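Long-range contacts in Tae4 (Agrobacterium tumefaciens, PDB 6IJF), which is a type VI secretion effector that probably cleaves an amide bond within the peptide stems of peptidoglycan in rival bacteria: residues 4-9 with 135-140; 11-16 with 145-150; 61-66 with 89-94; 118-123 with 131-136. All coordinates share one frame; numbering follows the deposited sequence.

Contact 1 (4-9 with 135-140)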
loop_
_atom_site.group_PDB
_atom_site.type_symbol
_atom_site.label_atom_id
_atom_site.label_comp_id
_atom_site.label_asym_id
_atom_site.label_seq_id
_atom_site.Cartn_x
_atom_site.Cartn_y
_atom_site.Cartn_z
ATOM N N VAL C 4 15.749 13.525 -28.797
ATOM C CA VAL C 4 15.042 12.224 -28.608
ATOM C C VAL C 4 13.536 12.469 -28.523
ATOM O O VAL C 4 13.165 13.254 -27.658
ATOM C CB VAL C 4 15.437 11.527 -27.296
ATOM C CG1 VAL C 4 15.121 10.040 -27.361
ATOM C CG2 VAL C 4 16.882 11.779 -26.877
ATOM N N ASN C 5 12.715 11.724 -29.265
ATOM C CA ASN C 5 11.249 11.732 -29.064
ATOM C C ASN C 5 10.940 10.863 -27.833
ATOM O O ASN C 5 11.164 9.619 -27.884
ATOM C CB ASN C 5 10.471 11.298 -30.308
ATOM C CG ASN C 5 8.977 11.437 -30.120
ATOM O OD1 ASN C 5 8.383 10.763 -29.277
ATOM N ND2 ASN C 5 8.345 12.296 -30.902
ATOM N N PHE C 6 10.393 11.480 -26.783
ATOM C CA PHE C 6 9.997 10.779 -25.544
ATOM C C PHE C 6 9.008 9.654 -25.868
ATOM O O PHE C 6 9.146 8.587 -25.265
ATOM C CB PHE C 6 9.396 11.733 -24.506
ATOM C CG PHE C 6 9.078 11.011 -23.225
ATOM C CD1 PHE C 6 10.087 10.730 -22.310
ATOM C CD2 PHE C 6 7.814 10.534 -22.977
ATOM C CE1 PHE C 6 9.813 10.053 -21.139
ATOM C CE2 PHE C 6 7.540 9.833 -21.809
ATOM C CZ PHE C 6 8.546 9.612 -20.880
ATOM N N ASP C 7 8.027 9.862 -26.759
ATOM C CA ASP C 7 7.006 8.814 -27.028
ATOM C C ASP C 7 7.696 7.599 -27.637
ATOM O O ASP C 7 7.266 6.479 -27.344
ATOM C CB ASP C 7 5.868 9.350 -27.885
ATOM C CG ASP C 7 5.132 10.470 -27.162
ATOM O OD1 ASP C 7 4.790 10.275 -25.966
ATOM O OD2 ASP C 7 4.929 11.522 -27.778
ATOM N N THR C 8 8.746 7.809 -28.434
ATOM C CA THR C 8 9.509 6.701 -29.071
ATOM C C THR C 8 10.291 5.973 -27.978
ATOM O O THR C 8 10.220 4.742 -27.905
ATOM C CB THR C 8 10.427 7.223 -30.183
ATOM O OG1 THR C 8 9.593 7.831 -31.169
ATOM C CG2 THR C 8 11.273 6.136 -30.798
ATOM N N LEU C 9 11.026 6.718 -27.157
ATOM C CA LEU C 9 11.831 6.161 -26.048
ATOM C C LEU C 9 10.953 5.299 -25.134
ATOM O O LEU C 9 11.339 4.149 -24.853
ATOM C CB LEU C 9 12.423 7.343 -25.284
ATOM C CG LEU C 9 13.499 6.961 -24.286
ATOM C CD1 LEU C 9 14.696 6.297 -24.984
ATOM C CD2 LEU C 9 13.934 8.209 -23.514
ATOM N N LEU C 135 12.131 6.008 -16.645
ATOM C CA LEU C 135 11.383 7.025 -17.412
ATOM C C LEU C 135 10.193 7.458 -16.582
ATOM O O LEU C 135 9.574 6.630 -15.905
ATOM C CB LEU C 135 10.885 6.455 -18.752
ATOM C CG LEU C 135 11.964 5.850 -19.661
ATOM C CD1 LEU C 135 11.387 5.487 -20.996
ATOM C CD2 LEU C 135 13.169 6.764 -19.817
ATOM N N VAL C 136 9.868 8.729 -16.638
ATOM C CA VAL C 136 8.787 9.276 -15.786
ATOM C C VAL C 136 7.854 10.105 -16.661
ATOM O O VAL C 136 8.336 10.764 -17.600
ATOM C CB VAL C 136 9.370 10.065 -14.602
ATOM C CG1 VAL C 136 10.213 11.260 -15.032
ATOM C CG2 VAL C 136 8.259 10.496 -13.630
ATOM N N ARG C 137 6.564 10.013 -16.373
ATOM C CA ARG C 137 5.507 10.902 -16.914
ATOM C C ARG C 137 4.942 11.732 -15.763
ATOM O O ARG C 137 4.414 11.140 -14.807
ATOM C CB ARG C 137 4.389 10.083 -17.575
ATOM C CG ARG C 137 4.810 9.323 -18.819
ATOM C CD ARG C 137 3.561 8.627 -19.393
ATOM N NE ARG C 137 3.859 8.070 -20.705
ATOM C CZ ARG C 137 3.969 8.767 -21.828
ATOM N NH1 ARG C 137 3.740 10.068 -21.846
ATOM N NH2 ARG C 137 4.283 8.151 -22.959
ATOM N N GLY C 138 5.104 13.050 -15.820
ATOM C CA GLY C 138 4.432 13.989 -14.908
ATOM C C GLY C 138 2.950 14.080 -15.256
ATOM O O GLY C 138 2.585 13.974 -16.427
ATOM N N GLY C 139 2.086 14.087 -14.254
ATOM C CA GLY C 139 0.633 14.241 -14.438
ATOM C C GLY C 139 0.065 15.050 -13.302
ATOM O O GLY C 139 0.850 15.434 -12.405
ATOM N N SER C 140 -1.234 15.321 -13.343
ATOM C CA SER C 140 -1.930 16.164 -12.340
ATOM C C SER C 140 -1.978 15.422 -11.000
ATOM O O SER C 140 -1.752 16.075 -9.960
ATOM C CB SER C 140 -3.313 16.541 -12.820
ATOM O OG SER C 140 -3.518 17.925 -12.595
#

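Contact 2 (11-16 with 145-150)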
loop_
_atom_site.group_PDB
_atom_site.type_symbol
_atom_site.label_atom_id
_atom_site.label_comp_id
_atom_site.label_asym_id
_atom_site.label_seq_id
_atom_site.Cartn_x
_atom_site.Cartn_y
_atom_site.Cartn_z
ATOM N N SER C 11 7.844 3.976 -25.679
ATOM C CA SER C 11 7.323 2.816 -26.449
ATOM C C SER C 11 8.377 1.702 -26.495
ATOM O O SER C 11 7.986 0.537 -26.637
ATOM C CB SER C 11 6.914 3.211 -27.856
ATOM O OG SER C 11 8.074 3.388 -28.678
ATOM N N ASN C 12 9.673 2.032 -26.427
ATOM C CA ASN C 12 10.765 1.017 -26.522
ATOM C C ASN C 12 11.226 0.499 -25.148
ATOM O O ASN C 12 12.159 -0.344 -25.117
ATOM C CB ASN C 12 11.935 1.593 -27.312
ATOM C CG ASN C 12 11.653 1.622 -28.803
ATOM O OD1 ASN C 12 12.071 2.548 -29.518
ATOM N ND2 ASN C 12 10.999 0.582 -29.288
ATOM N N TYR C 13 10.652 0.994 -24.056
ATOM C CA TYR C 13 11.148 0.696 -22.681
ATOM C C TYR C 13 10.473 -0.570 -22.149
ATOM O O TYR C 13 9.244 -0.629 -22.042
ATOM C CB TYR C 13 10.942 1.896 -21.750
ATOM C CG TYR C 13 11.315 1.605 -20.310
ATOM C CD1 TYR C 13 12.625 1.694 -19.867
ATOM C CD2 TYR C 13 10.358 1.193 -19.398
ATOM C CE1 TYR C 13 12.969 1.402 -18.565
ATOM C CE2 TYR C 13 10.682 0.937 -18.072
ATOM C CZ TYR C 13 11.996 1.026 -17.654
ATOM O OH TYR C 13 12.301 0.685 -16.365
ATOM N N PRO C 14 11.246 -1.606 -21.761
ATOM C CA PRO C 14 10.693 -2.768 -21.056
ATOM C C PRO C 14 10.616 -2.555 -19.534
ATOM O O PRO C 14 11.644 -2.365 -18.860
ATOM C CB PRO C 14 11.689 -3.866 -21.467
ATOM C CG PRO C 14 13.008 -3.150 -21.491
ATOM C CD PRO C 14 12.699 -1.727 -21.942
ATOM N N SER C 15 9.408 -2.562 -18.983
ATOM C CA SER C 15 9.159 -2.250 -17.554
ATOM C C SER C 15 9.336 -3.500 -16.689
ATOM O O SER C 15 8.989 -4.612 -17.138
ATOM C CB SER C 15 7.786 -1.627 -17.409
ATOM O OG SER C 15 7.385 -1.571 -16.044
ATOM N N SER C 16 9.803 -3.354 -15.446
ATOM C CA SER C 16 9.842 -4.453 -14.443
ATOM C C SER C 16 8.532 -4.522 -13.629
ATOM O O SER C 16 8.439 -5.376 -12.713
ATOM C CB SER C 16 11.045 -4.315 -13.518
ATOM O OG SER C 16 11.057 -3.046 -12.920
ATOM N N CYS C 145 6.502 6.632 -12.753
ATOM C CA CYS C 145 7.692 5.988 -13.341
ATOM C C CYS C 145 7.229 4.720 -14.050
ATOM O O CYS C 145 6.308 4.028 -13.567
ATOM C CB CYS C 145 8.752 5.776 -12.270
ATOM S SG CYS C 145 9.315 7.332 -11.518
ATOM N N ALA C 146 7.921 4.378 -15.114
ATOM C CA ALA C 146 7.627 3.193 -15.941
ATOM C C ALA C 146 7.829 1.908 -15.134
ATOM O O ALA C 146 7.014 0.972 -15.321
ATOM C CB ALA C 146 8.467 3.235 -17.194
ATOM N N SER C 147 8.858 1.841 -14.283
ATOM C CA SER C 147 9.155 0.659 -13.441
ATOM C C SER C 147 8.930 0.921 -11.947
ATOM O O SER C 147 8.272 0.085 -11.294
ATOM C CB SER C 147 10.535 0.157 -13.688
ATOM O OG SER C 147 10.589 -0.564 -14.876
ATOM N N ALA C 148 9.449 2.011 -11.388
ATOM C CA ALA C 148 9.319 2.299 -9.944
ATOM C C ALA C 148 9.834 3.700 -9.651
ATOM O O ALA C 148 10.769 4.123 -10.322
ATOM C CB ALA C 148 10.133 1.271 -9.178
ATOM N N CYS C 149 9.277 4.381 -8.665
ATOM C CA CYS C 149 9.777 5.697 -8.186
ATOM C C CYS C 149 10.360 5.484 -6.777
ATOM O O CYS C 149 9.831 4.637 -6.028
ATOM C CB CYS C 149 8.682 6.769 -8.212
ATOM S SG CYS C 149 7.379 6.313 -7.067
ATOM N N TYR C 150 11.425 6.193 -6.413
ATOM C CA TYR C 150 12.093 6.069 -5.089
ATOM C C TYR C 150 12.313 7.471 -4.517
ATOM O O TYR C 150 13.431 7.983 -4.498
ATOM C CB TYR C 150 13.415 5.315 -5.204
ATOM C CG TYR C 150 13.227 3.840 -5.381
ATOM C CD1 TYR C 150 13.019 3.014 -4.288
ATOM C CD2 TYR C 150 13.236 3.271 -6.643
ATOM C CE1 TYR C 150 12.867 1.649 -4.439
ATOM C CE2 TYR C 150 13.067 1.908 -6.805
ATOM C CZ TYR C 150 12.903 1.093 -5.702
ATOM O OH TYR C 150 12.691 -0.235 -5.886
HETATM O O HOH W 1 9.016 -2.552 -11.331
#

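Contact 3 (61-66 with 89-94). With SO4 (sulfate ion), chain F.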
loop_
_atom_site.group_PDB
_atom_site.type_symbol
_atom_site.label_atom_id
_atom_site.label_comp_id
_atom_site.label_asym_id
_atom_site.label_seq_id
_atom_site.Cartn_x
_atom_site.Cartn_y
_atom_site.Cartn_z
ATOM N N ILE C 61 19.724 5.173 -30.476
ATOM C CA ILE C 61 20.771 5.898 -29.703
ATOM C C ILE C 61 21.621 4.846 -28.994
ATOM O O ILE C 61 21.136 4.231 -28.023
ATOM C CB ILE C 61 20.135 6.911 -28.731
ATOM C CG1 ILE C 61 19.125 7.823 -29.426
ATOM C CG2 ILE C 61 21.209 7.707 -27.996
ATOM C CD1 ILE C 61 18.459 8.822 -28.520
ATOM N N ASN C 62 22.862 4.668 -29.428
ATOM C CA ASN C 62 23.734 3.634 -28.827
ATOM C C ASN C 62 24.330 4.205 -27.540
ATOM O O ASN C 62 24.523 5.436 -27.450
ATOM C CB ASN C 62 24.801 3.125 -29.815
ATOM C CG ASN C 62 25.440 1.824 -29.359
ATOM O OD1 ASN C 62 24.969 1.168 -28.409
ATOM N ND2 ASN C 62 26.517 1.435 -30.031
ATOM N N ILE C 63 24.603 3.320 -26.591
ATOM C CA ILE C 63 25.170 3.629 -25.253
ATOM C C ILE C 63 26.670 3.353 -25.355
ATOM O O ILE C 63 27.018 2.165 -25.302
ATOM C CB ILE C 63 24.481 2.751 -24.179
ATOM C CG1 ILE C 63 22.970 2.997 -24.109
ATOM C CG2 ILE C 63 25.138 2.927 -22.820
ATOM C CD1 ILE C 63 22.563 4.451 -23.945
ATOM N N VAL C 64 27.494 4.420 -25.440
ATOM C CA VAL C 64 28.976 4.355 -25.628
ATOM C C VAL C 64 29.659 5.358 -24.692
ATOM O O VAL C 64 29.354 6.563 -24.710
ATOM C CB VAL C 64 29.343 4.585 -27.107
ATOM C CG1 VAL C 64 28.566 3.635 -27.993
ATOM C CG2 VAL C 64 29.118 6.022 -27.569
ATOM N N PRO C 65 30.595 4.925 -23.825
ATOM C CA PRO C 65 30.973 3.526 -23.689
ATOM C C PRO C 65 29.890 2.700 -22.977
ATOM O O PRO C 65 28.969 3.279 -22.409
ATOM C CB PRO C 65 32.223 3.565 -22.804
ATOM C CG PRO C 65 32.092 4.863 -22.008
ATOM C CD PRO C 65 31.336 5.803 -22.905
ATOM N N SER C 66 30.103 1.377 -22.882
ATOM C CA SER C 66 29.167 0.450 -22.191
ATOM C C SER C 66 29.936 -0.670 -21.512
ATOM O O SER C 66 30.989 -1.054 -22.023
ATOM C CB SER C 66 28.146 -0.061 -23.167
ATOM O OG SER C 66 28.748 -0.876 -24.158
ATOM N N THR C 89 25.747 9.059 -15.088
ATOM C CA THR C 89 26.964 9.812 -15.508
ATOM C C THR C 89 26.967 10.019 -17.030
ATOM O O THR C 89 27.103 11.156 -17.492
ATOM C CB THR C 89 28.211 9.076 -15.003
ATOM O OG1 THR C 89 28.074 9.027 -13.577
ATOM C CG2 THR C 89 29.499 9.753 -15.431
ATOM N N LEU C 90 26.769 8.953 -17.801
ATOM C CA LEU C 90 26.772 9.029 -19.276
ATOM C C LEU C 90 25.664 9.952 -19.756
ATOM O O LEU C 90 25.897 10.754 -20.688
ATOM C CB LEU C 90 26.580 7.610 -19.822
ATOM C CG LEU C 90 26.542 7.483 -21.337
ATOM C CD1 LEU C 90 27.350 6.255 -21.740
ATOM C CD2 LEU C 90 25.115 7.366 -21.854
ATOM N N MET C 91 24.471 9.834 -19.170
ATOM C CA MET C 91 23.297 10.615 -19.620
ATOM C C MET C 91 23.579 12.102 -19.417
ATOM O O MET C 91 22.989 12.910 -20.188
ATOM C CB MET C 91 22.032 10.230 -18.836
ATOM C CG MET C 91 21.371 8.913 -19.323
ATOM S SD MET C 91 20.881 9.056 -21.043
ATOM C CE MET C 91 21.205 7.392 -21.642
ATOM N N LYS C 92 24.406 12.432 -18.414
ATOM C CA LYS C 92 24.738 13.829 -18.002
ATOM C C LYS C 92 25.614 14.500 -19.062
ATOM O O LYS C 92 25.637 15.731 -19.092
ATOM C CB LYS C 92 25.502 13.841 -16.670
ATOM C CG LYS C 92 25.030 14.826 -15.633
ATOM C CD LYS C 92 25.682 14.590 -14.271
ATOM C CE LYS C 92 25.712 15.835 -13.409
ATOM N NZ LYS C 92 26.347 15.580 -12.095
ATOM N N ARG C 93 26.314 13.722 -19.897
ATOM C CA ARG C 93 27.227 14.277 -20.930
ATOM C C ARG C 93 26.422 15.110 -21.914
ATOM O O ARG C 93 25.265 14.760 -22.192
ATOM C CB ARG C 93 28.022 13.179 -21.624
ATOM C CG ARG C 93 28.957 12.488 -20.638
ATOM C CD ARG C 93 29.322 11.110 -21.143
ATOM N NE ARG C 93 29.862 11.177 -22.491
ATOM C CZ ARG C 93 29.995 10.138 -23.324
ATOM N NH1 ARG C 93 30.443 10.343 -24.551
ATOM N NH2 ARG C 93 29.648 8.918 -22.944
ATOM N N THR C 94 27.041 16.175 -22.419
ATOM C CA THR C 94 26.427 17.139 -23.365
ATOM C C THR C 94 26.028 16.368 -24.640
ATOM O O THR C 94 25.060 16.783 -25.313
ATOM C CB THR C 94 27.361 18.340 -23.609
ATOM O OG1 THR C 94 28.706 17.892 -23.788
ATOM C CG2 THR C 94 27.364 19.317 -22.457
HETATM S S SO4 F . 30.947 14.536 -24.073
HETATM O O1 SO4 F . 32.004 15.223 -24.766
HETATM O O2 SO4 F . 29.726 15.291 -24.199
HETATM O O3 SO4 F . 30.770 13.220 -24.650
HETATM O O4 SO4 F . 31.279 14.439 -22.672
#

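Contact 4 (118-123 with 131-136)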
loop_
_atom_site.group_PDB
_atom_site.type_symbol
_atom_site.label_atom_id
_atom_site.label_comp_id
_atom_site.label_asym_id
_atom_site.label_seq_id
_atom_site.Cartn_x
_atom_site.Cartn_y
_atom_site.Cartn_z
ATOM N N VAL C 118 13.635 11.417 -18.331
ATOM C CA VAL C 118 14.443 10.373 -17.652
ATOM C C VAL C 118 14.655 10.855 -16.229
ATOM O O VAL C 118 14.791 12.073 -16.046
ATOM C CB VAL C 118 15.789 10.142 -18.365
ATOM C CG1 VAL C 118 16.618 9.102 -17.641
ATOM C CG2 VAL C 118 15.581 9.776 -19.824
ATOM N N VAL C 119 14.638 9.950 -15.267
ATOM C CA VAL C 119 14.789 10.317 -13.835
ATOM C C VAL C 119 15.797 9.367 -13.201
ATOM O O VAL C 119 15.729 8.167 -13.481
ATOM C CB VAL C 119 13.443 10.315 -13.086
ATOM C CG1 VAL C 119 12.777 8.948 -13.095
ATOM C CG2 VAL C 119 13.613 10.850 -11.674
ATOM N N ALA C 120 16.657 9.903 -12.345
ATOM C CA ALA C 120 17.617 9.141 -11.531
ATOM C C ALA C 120 17.385 9.468 -10.065
ATOM O O ALA C 120 17.425 10.657 -9.706
ATOM C CB ALA C 120 19.013 9.480 -11.967
ATOM N N PHE C 121 17.088 8.438 -9.286
ATOM C CA PHE C 121 16.924 8.466 -7.816
ATOM C C PHE C 121 18.258 8.006 -7.245
ATOM O O PHE C 121 18.566 6.807 -7.368
ATOM C CB PHE C 121 15.753 7.589 -7.381
ATOM C CG PHE C 121 14.431 7.942 -8.024
ATOM C CD1 PHE C 121 13.618 8.944 -7.501
ATOM C CD2 PHE C 121 13.979 7.251 -9.130
ATOM C CE1 PHE C 121 12.407 9.253 -8.096
ATOM C CE2 PHE C 121 12.746 7.532 -9.699
ATOM C CZ PHE C 121 11.969 8.546 -9.200
ATOM N N ASN C 122 19.032 8.935 -6.678
ATOM C CA ASN C 122 20.424 8.660 -6.227
ATOM C C ASN C 122 20.445 8.347 -4.731
ATOM O O ASN C 122 19.873 9.147 -3.965
ATOM C CB ASN C 122 21.353 9.828 -6.530
ATOM C CG ASN C 122 21.228 10.297 -7.952
ATOM O OD1 ASN C 122 20.801 11.430 -8.204
ATOM N ND2 ASN C 122 21.515 9.412 -8.889
ATOM N N ASN C 123 21.087 7.249 -4.337
ATOM C CA ASN C 123 21.337 6.853 -2.927
ATOM C C ASN C 123 20.012 6.595 -2.206
ATOM O O ASN C 123 19.505 7.465 -1.457
ATOM C CB ASN C 123 22.243 7.896 -2.260
ATOM C CG ASN C 123 23.470 8.166 -3.102
ATOM O OD1 ASN C 123 24.192 7.238 -3.467
ATOM N ND2 ASN C 123 23.651 9.415 -3.488
ATOM N N GLY C 131 21.414 3.546 -7.002
ATOM C CA GLY C 131 20.035 4.049 -7.018
ATOM C C GLY C 131 19.290 3.503 -8.218
ATOM O O GLY C 131 19.575 2.367 -8.628
ATOM N N HIS C 132 18.293 4.238 -8.692
ATOM C CA HIS C 132 17.311 3.747 -9.689
ATOM C C HIS C 132 17.234 4.771 -10.806
ATOM O O HIS C 132 17.131 5.975 -10.520
ATOM C CB HIS C 132 15.948 3.516 -9.031
ATOM C CG HIS C 132 14.906 3.010 -9.970
ATOM N ND1 HIS C 132 14.978 1.750 -10.508
ATOM C CD2 HIS C 132 13.797 3.598 -10.477
ATOM C CE1 HIS C 132 13.945 1.570 -11.322
ATOM N NE2 HIS C 132 13.187 2.681 -11.299
ATOM N N ILE C 133 17.291 4.294 -12.041
ATOM C CA ILE C 133 17.067 5.157 -13.231
ATOM C C ILE C 133 15.882 4.612 -14.018
ATOM O O ILE C 133 15.683 3.366 -14.042
ATOM C CB ILE C 133 18.367 5.261 -14.049
ATOM C CG1 ILE C 133 18.250 6.377 -15.073
ATOM C CG2 ILE C 133 18.762 3.909 -14.650
ATOM C CD1 ILE C 133 19.575 6.770 -15.679
ATOM N N ASP C 134 15.077 5.505 -14.579
ATOM C CA ASP C 134 13.743 5.122 -15.083
ATOM C C ASP C 134 13.268 6.238 -16.002
ATOM O O ASP C 134 13.961 7.262 -16.125
ATOM C CB ASP C 134 12.764 4.888 -13.914
ATOM C CG ASP C 134 11.650 3.891 -14.186
ATOM O OD1 ASP C 134 11.251 3.747 -15.350
ATOM O OD2 ASP C 134 11.251 3.202 -13.242
ATOM N N LEU C 135 12.131 6.008 -16.645
ATOM C CA LEU C 135 11.383 7.025 -17.412
ATOM C C LEU C 135 10.193 7.458 -16.582
ATOM O O LEU C 135 9.574 6.630 -15.905
ATOM C CB LEU C 135 10.885 6.455 -18.752
ATOM C CG LEU C 135 11.964 5.850 -19.661
ATOM C CD1 LEU C 135 11.387 5.487 -20.996
ATOM C CD2 LEU C 135 13.169 6.764 -19.817
ATOM N N VAL C 136 9.868 8.729 -16.638
ATOM C CA VAL C 136 8.787 9.276 -15.786
ATOM C C VAL C 136 7.854 10.105 -16.661
ATOM O O VAL C 136 8.336 10.764 -17.600
ATOM C CB VAL C 136 9.370 10.065 -14.602
ATOM C CG1 VAL C 136 10.213 11.260 -15.032
ATOM C CG2 VAL C 136 8.259 10.496 -13.630
#

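Contact 1 (4-9 with 135-140)
Phe6 sets its ring edge-on to the guanidinium of Arg137 where the N-terminal helix 6-11 packs against strand 131-137 of the central antiparallel sheet in this papain-like (clan CA) amidase fold. Phe6 CE2 lies over the centre of the guanidinium, 3.7 Å from Arg137 CZ, while that CZ falls near the plane of the ring; the aromatic edge therefore meets one flat face of the arginine, with the two planes 89° apart. An arginine suits this place because its flat end can lie against an aromatic edge while its N-H groups still point outward within their plane; the same side chain also makes a cation-pi contact with Tyr10. At its rim the guanidinium faces the carboxylate of Asp7, and the two planes are only 15° apart. The salt bridge between Asp7 OD1 and Arg137 NH2 is long, at 3.7 Å, while the other carboxylate oxygen, OD2, takes a hydrogen bond from Gln162.

A chi1 of -177° carries the Phe6 ring from the helix over to the strand, where CZ comes 3.5 Å from Val136 O. Deeper in, two leucines supply the apolar part: Leu9 CD2 rests 4.0 Å from Leu135 CD2, with the helix 48-58 residues Ala55 and Phe56 also touching Leu9. Asn5, as N-cap, suits the start of the helix because its short amide can reach back to the exposed backbone N-H groups. Its OD1 accepts from Thr8 N at 3.1 Å, the donor tilted from the carbonyl plane.

Contact 2 (11-16 with 145-150)
A chi1 of 175° swings the Tyr13 ring away from its own backbone N and out toward loop 145-150, while Ser147 sets OG beside its own backbone N (chi1 -77°) and meets the phenol at the ring edge. Ser147 OG donates to Tyr13 OH across 2.6 Å. The same hydroxyl accepts from Ser16 N at 3.0 Å in a nearly straight bond, with an angle of 170° at the hydrogen. Serine fits this buried spot because one small OG can give to one partner and take from another. Ala146, whose methyl is small enough to lie close to the tyrosine, brings CB to 3.3 Å from Tyr13 CE2.

The two segments are irregular loops of the papain-like fold, one following helix 6-11 and the other following strand 144-145; the second holds the two cysteines of a disulfide, Cys145 and Cys149, the latter modelled in two conformers. Backbone N-H groups of Ser147 and Ala148 both bond to Asp134 OD2, so the loop borders the presumed catalytic Cys-His-Asp site, and Tyr150 meets His132 edge to face.

Ser15 reaches across by its hydroxyl: OG donates to Ala146 O at 2.7 Å, approaching from above the carbonyl plane, and is also bonded to Asp17 N. At the far end a water joins the loops, lying 2.6 Å from Ser16 OG and donating to Ser147 O at 2.7 Å.

Contact 3 (61-66 with 89-94)
Arg93 reaches from the end of helix 84-92 to loop 61-66, and its side chain is in touch with a partner along most of its length. CB and CG lie beside a sulfate ion, probably from the crystallisation liquor, with CB 3.6 Å from sulfate O4. The chain then bends at chi3 (54°), which swings the guanidinium toward the loop. NE and NH1 both donate to sulfate O3, NH1 at 2.9 Å, and Ser95 OG binds the same ion. On the loop side, NH2 gives a hydrogen bond of 3.0 Å to Val64 O, lying in the carbonyl plane on a lone pair. Arginine suits the place because its guanidinium can aim an N-H at this backbone carbonyl within its own plane; the remaining N-H groups happen to take up the sulfate.

NH2 also passes 3.5 Å from Pro65 CD. The peptide bond before this proline is cis, a form that proline tolerates more readily than other residues. Beneath the polar edge, Leu90 points its CD1 into the loop, 3.5 Å from Pro65 O and 4.1 Å from Ile63 CG2. Met91, flexible enough to bend at chi2 and chi3, brings CE to 4.0 Å from Ile63 CD1.

Phe56 of helix 48-58 packs on both Ile63 and Met91, and Trp159 of strand 155-160 touches Met91, so the last turn of helix 84-92 sits between the loop, helix 48-58 and the sheet.

Contact 4 (118-123 with 131-136)
Phe121 lies alongside His132, both side chains pointing the same way from neighbouring strands, and its CD2 meets the edge of the imidazole 3.9 Å from His132 CD2. Val119 CG2 packs over one face of the phenyl ring, toward its rim. The histidine swings its ring away from its own backbone N and over the strand toward Asp134, and NE2 donates to Asp134 OD2 at 2.8 Å. That oxygen is met on its anti side, 31° out of the carboxylate plane, while OD1 accepts from Leu135 N, so the carboxylate is fixed at both ends.

This is an antiparallel beta hairpin, strands 116-122 and 131-137, at the middle of the papain-like sheet. His132 and Asp134, with Cys48 of helix 48-58, match the Cys-His-Asp arrangement expected of clan CA peptidases and are probably the catalytic residues. Two hydrogen-bonded pairs hold the strands: Val119 N donates to Asp134 O at 2.9 Å, and Phe121 N to His132 O at 2.8 Å, each answered by a bond in return.

The face with Val118, Ala120, Ile133 and Leu135 is wholly aliphatic, as suits a surface partly covered by helix 84-92: Val118 CG1 touches Ile133 CG1 at 4.1 Å, and Met84 and Leu87 pack on Ile133. At the hairpin end, Gly131 adopts backbone angles (phi 126°, psi -153°) that only glycine readily tolerates, and its CA approaches Phe121 O to 3.1 Å.

Overall arrangement
Contacts 1, 2 and 4 gather round strand 131-137, with centres 10 to 13 Å apart. Contacts 1 and 4 share Leu135 and Val136, and contact 2 joins both through the bond from Ala146 N to Leu135 O. Contact 3 lies apart, about 19 Å from the centres of contacts 1 and 2 and 15 Å from that of contact 4, yet Val4 touches Ile61. Along the chain, contacts 1 and 2 cross, bringing the N-terminal segments to strand 131-137 and the loop after strand 144-145, while contacts 3 and 4 follow one another inside the loop closed by contact 2. Helix 6-11 and its following loop thus flank the strand that carries the presumed catalytic histidine and aspartate.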